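Local coordinates for possible sortase-like protein (Corynebacterium diphtheriae, PDB 5UUS) that is probably a class E sortase, a cysteine transpeptidase of the cell surface whose family joins proteins to the cell wall through an acyl-thioester intermediate, at residues A[44-49]-A[102-107]; A[109-114]-A[118-123]. All coordinates share one frame; numbering follows the deposited sequence.

Contact 1 (A[44-49]-A[102-107])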
ATOM      1  N   MET A  44       4.767   7.049  -4.217  1.00 41.04           N
ATOM      2  CA  MET A  44       4.997   6.336  -2.954  1.00 41.41           C
ATOM      3  C   MET A  44       6.437   6.440  -2.477  1.00 42.04           C
ATOM      4  O   MET A  44       7.369   6.466  -3.278  1.00 44.71           O
ATOM      5  CB  MET A  44       4.591   4.851  -3.058  1.00 40.88           C
ATOM      6  CG  MET A  44       5.361   4.015  -4.084  1.00 40.82           C
ATOM      7  SD  MET A  44       4.865   2.253  -3.998  1.00 49.84           S
ATOM      8  CE  MET A  44       5.630   1.728  -2.471  1.00 49.46           C
ATOM      9  N   TYR A  45       6.584   6.513  -1.157  1.00 43.77           N
ATOM     10  CA  TYR A  45       7.870   6.582  -0.491  1.00 43.30           C
ATOM     11  C   TYR A  45       7.962   5.478   0.577  1.00 42.14           C
ATOM     12  O   TYR A  45       6.994   5.205   1.293  1.00 39.87           O
ATOM     13  CB  TYR A  45       8.081   7.930   0.201  1.00 44.37           C
ATOM     14  CG  TYR A  45       7.758   9.169  -0.587  1.00 46.67           C
ATOM     15  CD1 TYR A  45       6.439   9.539  -0.834  1.00 48.56           C
ATOM     16  CD2 TYR A  45       8.766  10.020  -1.003  1.00 47.09           C
ATOM     17  CE1 TYR A  45       6.145  10.716  -1.530  1.00 47.96           C
ATOM     18  CE2 TYR A  45       8.483  11.193  -1.703  1.00 49.75           C
ATOM     19  CZ  TYR A  45       7.168  11.529  -1.958  1.00 52.32           C
ATOM     20  OH  TYR A  45       6.882  12.690  -2.639  1.00 56.08           O
ATOM     21  N   ILE A  46       9.144   4.892   0.713  1.00 46.72           N
ATOM     22  CA  ILE A  46       9.415   3.958   1.803  1.00 45.91           C
ATOM     23  C   ILE A  46      10.669   4.444   2.520  1.00 48.13           C
ATOM     24  O   ILE A  46      11.778   4.131   2.084  1.00 50.48           O
ATOM     25  CB  ILE A  46       9.607   2.525   1.287  1.00 40.55           C
ATOM     26  CG1 ILE A  46       8.385   2.105   0.455  1.00 43.49           C
ATOM     27  CG2 ILE A  46       9.870   1.575   2.461  1.00 45.39           C
ATOM     28  CD1 ILE A  46       8.375   0.630   0.027  1.00 44.31           C
ATOM     29  N   PRO A  47      10.498   5.231   3.604  1.00 45.32           N
ATOM     30  CA  PRO A  47      11.604   5.925   4.283  1.00 49.86           C
ATOM     31  C   PRO A  47      12.675   4.944   4.777  1.00 52.75           C
ATOM     32  O   PRO A  47      13.856   5.269   4.781  1.00 59.23           O
ATOM     33  CB  PRO A  47      10.909   6.640   5.447  1.00 49.79           C
ATOM     34  CG  PRO A  47       9.483   6.819   4.968  1.00 53.38           C
ATOM     35  CD  PRO A  47       9.186   5.576   4.184  1.00 49.50           C
ATOM     36  N   GLN A  48      12.269   3.733   5.134  1.00 50.75           N
ATOM     37  CA  GLN A  48      13.223   2.725   5.570  1.00 51.51           C
ATOM     38  C   GLN A  48      14.153   2.351   4.420  1.00 57.89           C
ATOM     39  O   GLN A  48      15.248   1.869   4.650  1.00 58.73           O
ATOM     40  CB  GLN A  48      12.509   1.482   6.114  1.00 50.92           C
ATOM     41  CG  GLN A  48      13.413   0.592   6.969  1.00 64.57           C
ATOM     42  CD  GLN A  48      14.030   1.354   8.130  1.00 67.69           C
ATOM     43  OE1 GLN A  48      13.316   1.958   8.929  1.00 71.93           O
ATOM     44  NE2 GLN A  48      15.360   1.360   8.206  1.00 71.10           N
ATOM     45  N   PHE A  49      13.734   2.591   3.181  1.00 53.29           N
ATOM     46  CA  PHE A  49      14.606   2.315   2.037  1.00 51.87           C
ATOM     47  C   PHE A  49      15.387   3.564   1.614  1.00 56.01           C
ATOM     48  O   PHE A  49      15.999   3.584   0.555  1.00 59.01           O
ATOM     49  CB  PHE A  49      13.815   1.792   0.834  1.00 51.72           C
ATOM     50  CG  PHE A  49      13.220   0.420   1.020  1.00 54.80           C
ATOM     51  CD1 PHE A  49      13.545  -0.367   2.124  1.00 59.45           C
ATOM     52  CD2 PHE A  49      12.352  -0.101   0.059  1.00 56.01           C
ATOM     53  CE1 PHE A  49      13.007  -1.630   2.278  1.00 54.57           C
ATOM     54  CE2 PHE A  49      11.811  -1.374   0.203  1.00 58.25           C
ATOM     55  CZ  PHE A  49      12.138  -2.137   1.319  1.00 56.15           C
ATOM     56  N   GLY A 102      11.065  -7.855   0.871  1.00 48.09           N
ATOM     57  CA  GLY A 102      11.349  -8.891   1.860  1.00 52.86           C
ATOM     58  C   GLY A 102      12.098  -8.354   3.069  1.00 53.31           C
ATOM     59  O   GLY A 102      12.171  -9.004   4.124  1.00 47.41           O
ATOM     60  N   ASN A 103      12.641  -7.151   2.923  1.00 50.93           N
ATOM     61  CA  ASN A 103      13.400  -6.522   3.990  1.00 51.51           C
ATOM     62  C   ASN A 103      12.569  -5.582   4.836  1.00 49.17           C
ATOM     63  O   ASN A 103      13.049  -5.093   5.850  1.00 47.63           O
ATOM     64  CB  ASN A 103      14.602  -5.777   3.422  1.00 59.12           C
ATOM     65  CG  ASN A 103      15.625  -6.717   2.816  1.00 64.30           C
ATOM     66  OD1 ASN A 103      15.829  -7.833   3.301  1.00 68.83           O
ATOM     67  ND2 ASN A 103      16.262  -6.276   1.740  1.00 69.96           N
ATOM     68  N   LEU A 104      11.321  -5.341   4.436  1.00 43.28           N
ATOM     69  CA  LEU A 104      10.404  -4.566   5.292  1.00 46.03           C
ATOM     70  C   LEU A 104      10.065  -5.308   6.583  1.00 47.63           C
ATOM     71  O   LEU A 104       9.951  -6.538   6.599  1.00 44.17           O
ATOM     72  CB  LEU A 104       9.121  -4.233   4.548  1.00 48.27           C
ATOM     73  CG  LEU A 104       9.254  -3.225   3.405  1.00 48.85           C
ATOM     74  CD1 LEU A 104       7.992  -3.214   2.565  1.00 44.68           C
ATOM     75  CD2 LEU A 104       9.513  -1.841   3.939  1.00 52.49           C
ATOM     76  N   ASN A 105       9.934  -4.563   7.674  1.00 45.73           N
ATOM     77  CA  ASN A 105       9.498  -5.151   8.939  1.00 48.17           C
ATOM     78  C   ASN A 105       8.179  -4.564   9.361  1.00 46.15           C
ATOM     79  O   ASN A 105       7.804  -3.489   8.873  1.00 43.47           O
ATOM     80  CB  ASN A 105      10.525  -4.922  10.037  1.00 48.18           C
ATOM     81  CG  ASN A 105      11.897  -5.428   9.662  1.00 53.60           C
ATOM     82  OD1 ASN A 105      12.887  -4.696   9.763  1.00 55.99           O
ATOM     83  ND2 ASN A 105      11.963  -6.670   9.198  1.00 47.72           N
ATOM     84  N   VAL A 106       7.486  -5.247  10.276  1.00 45.44           N
ATOM     85  CA  VAL A 106       6.224  -4.730  10.805  1.00 45.71           C
ATOM     86  C   VAL A 106       6.416  -3.293  11.288  1.00 47.49           C
ATOM     87  O   VAL A 106       7.452  -2.964  11.858  1.00 45.63           O
ATOM     88  CB  VAL A 106       5.670  -5.601  11.958  1.00 46.46           C
ATOM     89  CG1 VAL A 106       6.698  -5.749  13.053  1.00 48.05           C
ATOM     90  CG2 VAL A 106       4.379  -4.988  12.538  1.00 48.00           C
ATOM     91  N   CYS A 107       5.433  -2.444  10.981  1.00 44.54           N
ATOM     92  CA  CYS A 107       5.369  -1.037  11.391  1.00 45.85           C
ATOM     93  C   CYS A 107       6.215  -0.093  10.525  1.00 48.02           C
ATOM     94  O   CYS A 107       6.113   1.127  10.663  1.00 47.59           O
ATOM     95  CB  CYS A 107       5.746  -0.892  12.876  1.00 55.91           C
ATOM     96  SG  CYS A 107       4.415  -1.383  14.021  1.00 61.62           S
TER

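Contact 2 (A[109-114]-A[118-123])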
ATOM      1  N   ALA A 109       6.873   2.264   7.541  1.00 40.14           N
ATOM      2  CA  ALA A 109       5.911   3.144   6.859  1.00 38.97           C
ATOM      3  C   ALA A 109       5.998   3.036   5.345  1.00 44.39           C
ATOM      4  O   ALA A 109       7.090   2.935   4.773  1.00 46.39           O
ATOM      5  CB  ALA A 109       6.131   4.615   7.282  1.00 43.65           C
ATOM      6  N   ILE A 110       4.838   3.040   4.704  1.00 40.19           N
ATOM      7  CA  ILE A 110       4.753   3.258   3.277  1.00 40.06           C
ATOM      8  C   ILE A 110       3.930   4.554   3.131  1.00 41.67           C
ATOM      9  O   ILE A 110       2.776   4.593   3.534  1.00 39.69           O
ATOM     10  CB  ILE A 110       4.067   2.111   2.535  1.00 40.50           C
ATOM     11  CG1 ILE A 110       4.571   0.720   3.031  1.00 44.74           C
ATOM     12  CG2 ILE A 110       4.152   2.334   1.000  1.00 37.20           C
ATOM     13  CD1 ILE A 110       5.988   0.509   2.799  1.00 53.05           C
ATOM     14  N   VAL A 111       4.530   5.604   2.581  1.00 43.02           N
ATOM     15  CA  VAL A 111       3.838   6.878   2.444  1.00 40.94           C
ATOM     16  C   VAL A 111       3.366   7.061   1.011  1.00 45.30           C
ATOM     17  O   VAL A 111       4.137   6.865   0.072  1.00 43.89           O
ATOM     18  CB  VAL A 111       4.731   8.054   2.866  1.00 41.58           C
ATOM     19  CG1 VAL A 111       3.945   9.367   2.768  1.00 41.34           C
ATOM     20  CG2 VAL A 111       5.242   7.843   4.302  1.00 42.48           C
ATOM     21  N   VAL A 112       2.088   7.402   0.853  1.00 40.68           N
ATOM     22  CA  VAL A 112       1.483   7.559  -0.466  1.00 37.98           C
ATOM     23  C   VAL A 112       0.884   8.955  -0.600  1.00 45.22           C
ATOM     24  O   VAL A 112       0.074   9.401   0.206  1.00 39.94           O
ATOM     25  CB  VAL A 112       0.412   6.487  -0.727  1.00 40.11           C
ATOM     26  CG1 VAL A 112      -0.082   6.549  -2.169  1.00 36.14           C
ATOM     27  CG2 VAL A 112       0.995   5.100  -0.454  1.00 38.50           C
ATOM     28  N   GLU A 113       1.325   9.642  -1.634  1.00 47.46           N
ATOM     29  CA  GLU A 113       0.866  10.974  -1.928  1.00 40.47           C
ATOM     30  C   GLU A 113      -0.032  10.959  -3.157  1.00 45.92           C
ATOM     31  O   GLU A 113       0.327  10.359  -4.187  1.00 40.71           O
ATOM     32  CB  GLU A 113       2.084  11.859  -2.165  1.00 44.20           C
ATOM     33  CG  GLU A 113       1.814  13.263  -2.479  1.00 47.70           C
ATOM     34  CD  GLU A 113       3.067  13.962  -3.007  1.00 51.07           C
ATOM     35  OE1 GLU A 113       4.128  13.293  -3.218  1.00 48.94           O
ATOM     36  OE2 GLU A 113       2.976  15.181  -3.216  1.00 52.60           O
ATOM     37  N   THR A 114      -1.192  11.610  -3.072  1.00 41.49           N
ATOM     38  CA  THR A 114      -1.926  11.909  -4.293  1.00 39.62           C
ATOM     39  C   THR A 114      -1.912  13.423  -4.542  1.00 36.57           C
ATOM     40  O   THR A 114      -1.324  14.185  -3.774  1.00 40.33           O
ATOM     41  CB  THR A 114      -3.377  11.397  -4.234  1.00 37.11           C
ATOM     42  OG1 THR A 114      -4.146  12.247  -3.387  1.00 39.40           O
ATOM     43  CG2 THR A 114      -3.421   9.955  -3.731  1.00 40.58           C
ATOM     44  N   TRP A 118      -2.213  13.003   1.668  1.00 37.09           N
ATOM     45  CA  TRP A 118      -1.110  12.164   2.143  1.00 39.33           C
ATOM     46  C   TRP A 118      -1.730  11.003   2.910  1.00 44.72           C
ATOM     47  O   TRP A 118      -2.668  11.220   3.682  1.00 42.20           O
ATOM     48  CB  TRP A 118      -0.148  12.947   3.060  1.00 41.87           C
ATOM     49  CG  TRP A 118       0.715  13.947   2.370  1.00 45.54           C
ATOM     50  CD1 TRP A 118       0.495  15.315   2.268  1.00 37.63           C
ATOM     51  CD2 TRP A 118       1.956  13.689   1.693  1.00 42.39           C
ATOM     52  NE1 TRP A 118       1.521  15.898   1.563  1.00 42.82           N
ATOM     53  CE2 TRP A 118       2.430  14.929   1.194  1.00 45.78           C
ATOM     54  CE3 TRP A 118       2.712  12.529   1.453  1.00 46.91           C
ATOM     55  CZ2 TRP A 118       3.629  15.045   0.480  1.00 46.66           C
ATOM     56  CZ3 TRP A 118       3.912  12.640   0.750  1.00 46.00           C
ATOM     57  CH2 TRP A 118       4.358  13.892   0.273  1.00 49.41           C
ATOM     58  N   SER A 119      -1.224   9.782   2.677  1.00 39.20           N
ATOM     59  CA  SER A 119      -1.628   8.591   3.418  1.00 36.96           C
ATOM     60  C   SER A 119      -0.372   7.930   3.984  1.00 40.11           C
ATOM     61  O   SER A 119       0.670   7.909   3.328  1.00 38.01           O
ATOM     62  CB  SER A 119      -2.375   7.586   2.524  1.00 41.01           C
ATOM     63  OG  SER A 119      -3.482   8.175   1.890  1.00 44.49           O
ATOM     64  N   VAL A 120      -0.475   7.412   5.201  1.00 37.15           N
ATOM     65  CA  VAL A 120       0.595   6.607   5.756  1.00 36.31           C
ATOM     66  C   VAL A 120       0.029   5.242   6.029  1.00 41.00           C
ATOM     67  O   VAL A 120      -0.945   5.117   6.781  1.00 41.28           O
ATOM     68  CB  VAL A 120       1.156   7.197   7.057  1.00 35.20           C
ATOM     69  CG1 VAL A 120       2.212   6.254   7.664  1.00 37.53           C
ATOM     70  CG2 VAL A 120       1.727   8.590   6.786  1.00 38.10           C
ATOM     71  N   TYR A 121       0.631   4.235   5.407  1.00 42.99           N
ATOM     72  CA  TYR A 121       0.362   2.840   5.734  1.00 43.31           C
ATOM     73  C   TYR A 121       1.537   2.235   6.501  1.00 43.12           C
ATOM     74  O   TYR A 121       2.676   2.657   6.334  1.00 40.51           O
ATOM     75  CB  TYR A 121       0.114   2.025   4.478  1.00 41.45           C
ATOM     76  CG  TYR A 121      -1.100   2.414   3.677  1.00 39.53           C
ATOM     77  CD1 TYR A 121      -1.026   3.419   2.712  1.00 37.90           C
ATOM     78  CD2 TYR A 121      -2.314   1.743   3.844  1.00 39.81           C
ATOM     79  CE1 TYR A 121      -2.150   3.766   1.947  1.00 40.11           C
ATOM     80  CE2 TYR A 121      -3.436   2.081   3.080  1.00 37.31           C
ATOM     81  CZ  TYR A 121      -3.342   3.096   2.136  1.00 38.34           C
ATOM     82  OH  TYR A 121      -4.433   3.431   1.362  1.00 36.53           O
ATOM     83  N   ARG A 122       1.264   1.244   7.339  1.00 42.11           N
ATOM     84  CA  ARG A 122       2.338   0.587   8.071  1.00 43.76           C
ATOM     85  C   ARG A 122       2.255  -0.925   7.901  1.00 43.49           C
ATOM     86  O   ARG A 122       1.178  -1.516   7.992  1.00 40.28           O
ATOM     87  CB  ARG A 122       2.291   1.011   9.528  1.00 43.17           C
ATOM     88  CG  ARG A 122       2.588   2.500   9.655  1.00 43.62           C
ATOM     89  CD  ARG A 122       3.300   2.827  10.927  1.00 47.02           C
ATOM     90  NE  ARG A 122       3.622   4.248  11.007  1.00 48.35           N
ATOM     91  CZ  ARG A 122       4.856   4.734  10.992  1.00 49.85           C
ATOM     92  NH1 ARG A 122       5.908   3.915  10.926  1.00 46.85           N
ATOM     93  NH2 ARG A 122       5.045   6.037  11.070  1.00 48.67           N
ATOM     94  N   VAL A 123       3.396  -1.529   7.583  1.00 40.16           N
ATOM     95  CA  VAL A 123       3.464  -2.960   7.338  1.00 36.10           C
ATOM     96  C   VAL A 123       2.890  -3.733   8.526  1.00 38.00           C
ATOM     97  O   VAL A 123       3.229  -3.473   9.701  1.00 37.69           O
ATOM     98  CB  VAL A 123       4.918  -3.397   7.043  1.00 40.81           C
ATOM     99  CG1 VAL A 123       5.002  -4.911   6.903  1.00 39.72           C
ATOM    100  CG2 VAL A 123       5.430  -2.704   5.767  1.00 39.07           C
TER
HETATM  101  O   HOH W   1      -2.715   9.724  -0.218  1.00 41.80           O

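Contact 1 (A[44-49]-A[102-107])
Leu104 meets Ile46 and Phe49 through one branch of its side chain, and the whole touch is apolar. Its methyl CD2 is the shared point: Ile46 CG2 lies 3.7 Å from Leu104 CD2, and Phe49 CZ lies 3.7 Å from that same Leu104 CD2. The leucine crosses both partners at about a right angle. Against the phenylalanine the methyl approaches obliquely, close to the far end of the ring, and Leu104 CG backs it up at 3.7 Å from Phe49 CZ. Leu104 sets its CG anti to the carbonyl carbon (chi1 -69°), which carries the isobutyl end over to the other segment.

Within 44-49 the apolar patch is prearranged. Ile46 CG2 rests 3.8 Å above one face of the Phe49 ring, offset toward the rim. A backbone hydrogen bond, Phe49 N to Ile46 O at 2.7 Å, closes the short turn through Pro47 and Gln48 and brings the two side chains onto one side. Phe53 then meets the Phe49 ring edge-to-face and also touches Ile46.

Polar anchoring of the 102-107 loop comes from other partners. Arg160 NH1 bonds Leu104 O, Asp108 OD2 accepts a hydrogen bond from Asn105 N, and Cys107 is tied by its disulfide to Cys140. The loop leading into strand 109-114 is thus fixed by polar and covalent ties to other parts of the chain, while burial of Leu104 against Ile46 and Phe49 joins it to the turn just after strand 40-45 within the sortase domain, by apolar contact without a directional bond between the two segments.

Contact 2 (A[109-114]-A[118-123])
Glu113 swings its CG anti to the backbone N (chi1 -180°) and runs on extended, while Trp118 turns its CG anti to the carbonyl carbon (chi1 -72°); the two side chains therefore lie side by side and point the same way. Glu113 CG sits 3.8 Å from the centroid of the six-membered ring of Trp118, nearly on the ring normal, a CH-pi contact. The carboxylate continues over the indole almost flat, its plane 13° from that of the ring. Lys217 makes a salt bridge to OE2 and Tyr45 OH bonds OE1, which would help hold it flat. Val111 CG1 comes to the edge of the same indole, 3.6 Å from Trp118 CE3.

Farther along this side of the sheet, Ala109 CB lies over one face of the Arg122 guanidinium, 3.7 Å from NH1; that group also bonds Cys107 O and forms a salt bridge with Glu228. On the opposite side of the sheet, which carries Ile110, Val112, Ser119 and Tyr121, Val112 CG2 reaches Tyr121 CD1 at 4.1 Å, beside Met190 and Phe85.

The backbones join through two hydrogen-bonded pairs, Ile110 with Tyr121 and Val112 with Ser119. Ile110 N reaches Tyr121 O at 2.7 Å and Val112 N reaches Ser119 O at 2.9 Å; the return bonds complete both pairs. Val112 O takes a second donor, a water 2.8 Å away that also bonds Ser119 OG, whose other partner is His214.

Antiparallel strands joined by a tight turn make this a beta hairpin, set within the curled, barrel-like sheet of the sortase fold.

In the fold
Both contacts are largely buried, but contact 2 lies nearer the centre of the chain, about 7 Å from the chain centre to its own centre against 11 Å for contact 1. Contact 2 is built on paired strands of the sheet, with regular backbone bonding and side chains on two faces; contact 1 joins the turn that follows strand 40-45 to a loop by side chains alone. They meet directly: Tyr45 N probably bonds Val111 O, placing strand 40-45 beside strand 109-114, and Cys107 N probably bonds Val123 O, pinning the loop to the second strand of the hairpin. Ile110 touches Ile46, so apolar packing runs from one into the other.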